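Local coordinates for tetraacyldisaccharide 4'-kinase (Aquifex aeolicus, PDB 4EHX), which probably transfers the gamma-phosphate of ATP to the 4'-position of a tetraacyldisaccharide 1-phosphate, forming lipid IVA, at residues Phe202-Phe208 and Phe296-Arg302. Residues are numbered along the deposited sequence; the frame is centred on the assembly and turned at random.
Sequences FKMFREF and FKVKLER
Phe-202 packs against the turn that follows strand 291-300, its ring reaching Glu-301 and Arg-302. With CG anti to its carbonyl carbon (chi1 -53°), the ring brings Phe-202 CD2 within 3.4 Å of Glu-301 O, which lies at the ring edge near its plane, while Arg-302 NH1 sits over one face, 3.8 Å from Phe-202 CE2. Leu-300 CG packs on Phe-202 CB, and Leu-306 of helix 303-312 adds apolar cover. At the far end of the ladder Phe-296 lays its ring beside the backbone of Glu-207 and Phe-208, with Phe-296 CD2 3.4 Å from Phe-208 N. The Phe-208 ring turns its edge to the Phe-296 face, centroids 5.7 Å apart and planes at 60°, a T-shaped pair that Phe-221 extends with another edge-to-face contact.

Between these aromatic ends the strands run antiparallel, joined by paired backbone bonds at Phe-205/Lys-299 and Glu-207/Lys-297. Glu-301 N adds a bond to Lys-203 O (3.0 Å), and its side chain runs alongside that of Lys-203, pointing the same way. Glu-301 OE1 touches Lys-203 CD at 3.6 Å and accepts from two waters, one also bound to Lys-203 N, the other weakly to NZ; the salt bridge of that NZ is with Glu-194. OE2 approaches CE1 of the Phe-205 ring obliquely. With an alanine here instead of Glu-301, both waters would probably lose their carboxylate anchor, and the Lys-203 methylenes and Phe-205 CE1 their cover.

Opposite the face of Phe-205, Glu-207, Lys-297 and Lys-299, the one bearing Met-204, Arg-206, Val-298 and Leu-300 meets helix 51-61, where Arg-206 NH1 bonds Ser-53 beside the predicted ATP-binding loop. At its Phe-202 end this antiparallel ladder joins strand 182-186 of the P-loop domain, and it runs on as the two-stranded link to the second domain of this atypical P-loop kinase.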
ATOM      1  N   PHE A 202       7.669 -13.977   7.550  1.00 24.56           N
ATOM      2  CA  PHE A 202       7.957 -14.130   6.122  1.00 29.15           C
ATOM      3  C   PHE A 202       8.777 -12.970   5.581  1.00 30.76           C
ATOM      4  O   PHE A 202       8.326 -11.826   5.583  1.00 27.73           O
ATOM      5  CB  PHE A 202       6.648 -14.174   5.334  1.00 23.58           C
ATOM      6  CG  PHE A 202       5.689 -15.204   5.835  1.00 27.82           C
ATOM      7  CD1 PHE A 202       4.798 -14.893   6.850  1.00 25.81           C
ATOM      8  CD2 PHE A 202       5.713 -16.495   5.326  1.00 30.35           C
ATOM      9  CE1 PHE A 202       3.919 -15.851   7.329  1.00 29.72           C
ATOM     10  CE2 PHE A 202       4.845 -17.459   5.805  1.00 31.48           C
ATOM     11  CZ  PHE A 202       3.948 -17.134   6.808  1.00 31.32           C
ATOM     12  N   LYS A 203       9.969 -13.265   5.093  1.00 27.67           N
ATOM     13  CA  LYS A 203      10.803 -12.228   4.511  1.00 27.59           C
ATOM     14  C   LYS A 203      10.289 -11.857   3.137  1.00 28.25           C
ATOM     15  O   LYS A 203       9.946 -12.729   2.331  1.00 27.14           O
ATOM     16  CB  LYS A 203      12.243 -12.721   4.391  1.00 30.40           C
ATOM     17  CG  LYS A 203      12.988 -12.807   5.717  1.00 30.00           C
ATOM     18  CD  LYS A 203      14.405 -13.297   5.433  1.00 41.12           C
ATOM     19  CE  LYS A 203      15.307 -13.213   6.640  1.00 45.10           C
ATOM     20  NZ  LYS A 203      16.679 -13.612   6.210  1.00 52.67           N
ATOM     21  N   MET A 204      10.263 -10.560   2.860  1.00 28.33           N
ATOM     22  CA  MET A 204       9.742 -10.071   1.591  1.00 22.82           C
ATOM     23  C   MET A 204      10.802  -9.302   0.827  1.00 30.07           C
ATOM     24  O   MET A 204      11.421  -8.382   1.366  1.00 28.46           O
ATOM     25  CB  MET A 204       8.537  -9.163   1.843  1.00 24.19           C
ATOM     26  CG  MET A 204       8.026  -8.471   0.582  1.00 23.41           C
ATOM     27  SD  MET A 204       6.528  -7.501   0.922  1.00 29.17           S
ATOM     28  CE  MET A 204       7.025  -5.895   0.288  1.00 26.63           C
ATOM     29  N   PHE A 205      11.001  -9.697  -0.425  1.00 23.62           N
ATOM     30  CA  PHE A 205      11.966  -9.063  -1.320  1.00 26.32           C
ATOM     31  C   PHE A 205      11.137  -8.477  -2.439  1.00 29.39           C
ATOM     32  O   PHE A 205      10.104  -9.034  -2.788  1.00 26.60           O
ATOM     33  CB  PHE A 205      12.935 -10.103  -1.909  1.00 28.88           C
ATOM     34  CG  PHE A 205      13.864 -10.730  -0.895  1.00 30.99           C
ATOM     35  CD1 PHE A 205      13.407 -11.711  -0.027  1.00 30.77           C
ATOM     36  CD2 PHE A 205      15.200 -10.360  -0.838  1.00 29.66           C
ATOM     37  CE1 PHE A 205      14.268 -12.299   0.902  1.00 30.33           C
ATOM     38  CE2 PHE A 205      16.066 -10.949   0.081  1.00 34.17           C
ATOM     39  CZ  PHE A 205      15.598 -11.912   0.954  1.00 34.00           C
ATOM     40  N   ARG A 206      11.565  -7.346  -2.990  1.00 26.33           N
ATOM     41  CA  ARG A 206      10.925  -6.837  -4.194  1.00 26.82           C
ATOM     42  C   ARG A 206      11.969  -6.729  -5.269  1.00 28.14           C
ATOM     43  O   ARG A 206      13.046  -6.187  -5.044  1.00 32.32           O
ATOM     44  CB  ARG A 206      10.250  -5.480  -3.944  1.00 32.61           C
ATOM     45  CG  ARG A 206       8.934  -5.607  -3.200  1.00 33.19           C
ATOM     46  CD  ARG A 206       8.134  -4.319  -3.241  1.00 37.45           C
ATOM     47  NE  ARG A 206       8.808  -3.234  -2.549  1.00 48.06           N
ATOM     48  CZ  ARG A 206       8.305  -2.012  -2.410  1.00 53.49           C
ATOM     49  NH1 ARG A 206       7.118  -1.717  -2.918  1.00 54.80           N
ATOM     50  NH2 ARG A 206       8.994  -1.084  -1.762  1.00 63.74           N
ATOM     51  N   GLU A 207      11.656  -7.272  -6.434  1.00 24.97           N
ATOM     52  CA  GLU A 207      12.604  -7.341  -7.522  1.00 28.27           C
ATOM     53  C   GLU A 207      11.989  -6.794  -8.812  1.00 35.75           C
ATOM     54  O   GLU A 207      10.810  -7.012  -9.090  1.00 31.04           O
ATOM     55  CB  GLU A 207      13.099  -8.789  -7.681  1.00 36.42           C
ATOM     56  CG  GLU A 207      13.861  -9.265  -6.431  1.00 36.09           C
ATOM     57  CD  GLU A 207      14.212 -10.750  -6.425  1.00 47.29           C
ATOM     58  OE1 GLU A 207      13.981 -11.450  -7.436  1.00 41.20           O
ATOM     59  OE2 GLU A 207      14.728 -11.211  -5.385  1.00 43.42           O
ATOM     60  N   PHE A 208      12.798  -6.078  -9.587  1.00 30.14           N
ATOM     61  CA  PHE A 208      12.328  -5.421 -10.804  1.00 34.09           C
ATOM     62  C   PHE A 208      11.829  -6.438 -11.814  1.00 42.80           C
ATOM     63  O   PHE A 208      12.548  -7.362 -12.183  1.00 36.85           O
ATOM     64  CB  PHE A 208      13.448  -4.578 -11.426  1.00 38.35           C
ATOM     65  CG  PHE A 208      13.045  -3.871 -12.698  1.00 40.54           C
ATOM     66  CD1 PHE A 208      11.950  -3.018 -12.716  1.00 36.86           C
ATOM     67  CD2 PHE A 208      13.761  -4.055 -13.870  1.00 52.36           C
ATOM     68  CE1 PHE A 208      11.575  -2.363 -13.879  1.00 42.37           C
ATOM     69  CE2 PHE A 208      13.391  -3.402 -15.034  1.00 53.35           C
ATOM     70  CZ  PHE A 208      12.299  -2.556 -15.039  1.00 49.86           C
ATOM     71  N   PHE A 296       7.608  -3.762  -9.974  1.00 35.69           N
ATOM     72  CA  PHE A 296       8.324  -4.710  -9.142  1.00 44.80           C
ATOM     73  C   PHE A 296       7.388  -5.837  -8.724  1.00 48.91           C
ATOM     74  O   PHE A 296       6.173  -5.658  -8.680  1.00 51.17           O
ATOM     75  CB  PHE A 296       8.891  -3.997  -7.917  1.00 36.32           C
ATOM     76  CG  PHE A 296      10.009  -3.062  -8.242  1.00 39.11           C
ATOM     77  CD1 PHE A 296       9.750  -1.821  -8.795  1.00 48.59           C
ATOM     78  CD2 PHE A 296      11.326  -3.429  -8.013  1.00 43.61           C
ATOM     79  CE1 PHE A 296      10.788  -0.959  -9.106  1.00 46.95           C
ATOM     80  CE2 PHE A 296      12.363  -2.575  -8.318  1.00 46.27           C
ATOM     81  CZ  PHE A 296      12.093  -1.336  -8.872  1.00 46.02           C
ATOM     82  N   LYS A 297       7.952  -7.006  -8.445  1.00 40.61           N
ATOM     83  CA  LYS A 297       7.157  -8.135  -7.984  1.00 38.97           C
ATOM     84  C   LYS A 297       7.642  -8.520  -6.602  1.00 38.06           C
ATOM     85  O   LYS A 297       8.825  -8.363  -6.297  1.00 26.50           O
ATOM     86  CB  LYS A 297       7.274  -9.320  -8.950  1.00 49.32           C
ATOM     87  CG  LYS A 297       6.540  -9.119 -10.276  1.00 55.15           C
ATOM     88  CD  LYS A 297       5.042  -8.952 -10.057  1.00 56.08           C
ATOM     89  CE  LYS A 297       4.323  -8.567 -11.342  1.00 61.50           C
ATOM     90  NZ  LYS A 297       4.451  -9.600 -12.401  1.00 60.50           N
ATOM     91  N   VAL A 298       6.724  -8.991  -5.760  1.00 31.25           N
ATOM     92  CA  VAL A 298       7.079  -9.455  -4.429  1.00 31.44           C
ATOM     93  C   VAL A 298       7.554 -10.890  -4.517  1.00 27.64           C
ATOM     94  O   VAL A 298       6.942 -11.722  -5.184  1.00 30.03           O
ATOM     95  CB  VAL A 298       5.882  -9.399  -3.440  1.00 30.67           C
ATOM     96  CG1 VAL A 298       6.123 -10.340  -2.255  1.00 25.31           C
ATOM     97  CG2 VAL A 298       5.637  -7.972  -2.968  1.00 34.47           C
ATOM     98  N   LYS A 299       8.658 -11.173  -3.846  1.00 31.71           N
ATOM     99  CA  LYS A 299       9.107 -12.539  -3.680  1.00 30.01           C
ATOM    100  C   LYS A 299       9.095 -12.776  -2.187  1.00 27.24           C
ATOM    101  O   LYS A 299       9.799 -12.089  -1.446  1.00 27.98           O
ATOM    102  CB  LYS A 299      10.528 -12.705  -4.204  1.00 26.31           C
ATOM    103  CG  LYS A 299      10.728 -12.186  -5.626  1.00 31.66           C
ATOM    104  CD  LYS A 299      10.036 -13.082  -6.627  1.00 29.04           C
ATOM    105  CE  LYS A 299      10.373 -12.659  -8.070  1.00 32.40           C
ATOM    106  NZ  LYS A 299       9.661 -13.511  -9.059  1.00 42.79           N
ATOM    107  N   LEU A 300       8.303 -13.743  -1.750  1.00 22.00           N
ATOM    108  CA  LEU A 300       8.145 -13.995  -0.319  1.00 23.06           C
ATOM    109  C   LEU A 300       8.696 -15.356   0.074  1.00 27.68           C
ATOM    110  O   LEU A 300       8.328 -16.360  -0.518  1.00 29.15           O
ATOM    111  CB  LEU A 300       6.662 -13.952   0.040  1.00 23.94           C
ATOM    112  CG  LEU A 300       6.328 -13.778   1.527  1.00 27.85           C
ATOM    113  CD1 LEU A 300       6.512 -12.332   1.905  1.00 27.57           C
ATOM    114  CD2 LEU A 300       4.899 -14.199   1.807  1.00 34.64           C
ATOM    115  N   GLU A 301       9.546 -15.403   1.095  1.00 31.88           N
ATOM    116  CA  GLU A 301      10.034 -16.680   1.601  1.00 30.32           C
ATOM    117  C   GLU A 301       8.918 -17.478   2.293  1.00 33.21           C
ATOM    118  O   GLU A 301       8.039 -16.897   2.926  1.00 33.75           O
ATOM    119  CB  GLU A 301      11.204 -16.469   2.566  1.00 32.23           C
ATOM    120  CG  GLU A 301      12.453 -15.931   1.913  1.00 40.16           C
ATOM    121  CD  GLU A 301      13.666 -16.009   2.826  1.00 42.05           C
ATOM    122  OE1 GLU A 301      13.528 -16.503   3.968  1.00 41.17           O
ATOM    123  OE2 GLU A 301      14.756 -15.578   2.398  1.00 46.96           O
ATOM    124  N   ARG A 302       8.957 -18.802   2.157  1.00 27.92           N
ATOM    125  CA  ARG A 302       7.997 -19.704   2.825  1.00 35.37           C
ATOM    126  C   ARG A 302       6.569 -19.392   2.401  1.00 30.98           C
ATOM    127  O   ARG A 302       5.640 -19.468   3.196  1.00 30.57           O
ATOM    128  CB  ARG A 302       8.106 -19.597   4.347  1.00 46.88           C
ATOM    129  CG  ARG A 302       9.520 -19.687   4.894  1.00 66.20           C
ATOM    130  CD  ARG A 302       9.573 -19.261   6.363  1.00 75.03           C
ATOM    131  NE  ARG A 302       9.039 -20.282   7.264  1.00 78.96           N
ATOM    132  CZ  ARG A 302       8.015 -20.098   8.095  1.00 82.08           C
ATOM    133  NH1 ARG A 302       7.400 -18.924   8.153  1.00 75.60           N
ATOM    134  NH2 ARG A 302       7.608 -21.091   8.874  1.00 85.37           N
TER
HETATM  135  O   HOH W   1      11.068 -15.825   5.946  1.00 38.99           O
HETATM  136  O   HOH W   2      15.259 -16.470   6.453  1.00 57.41           O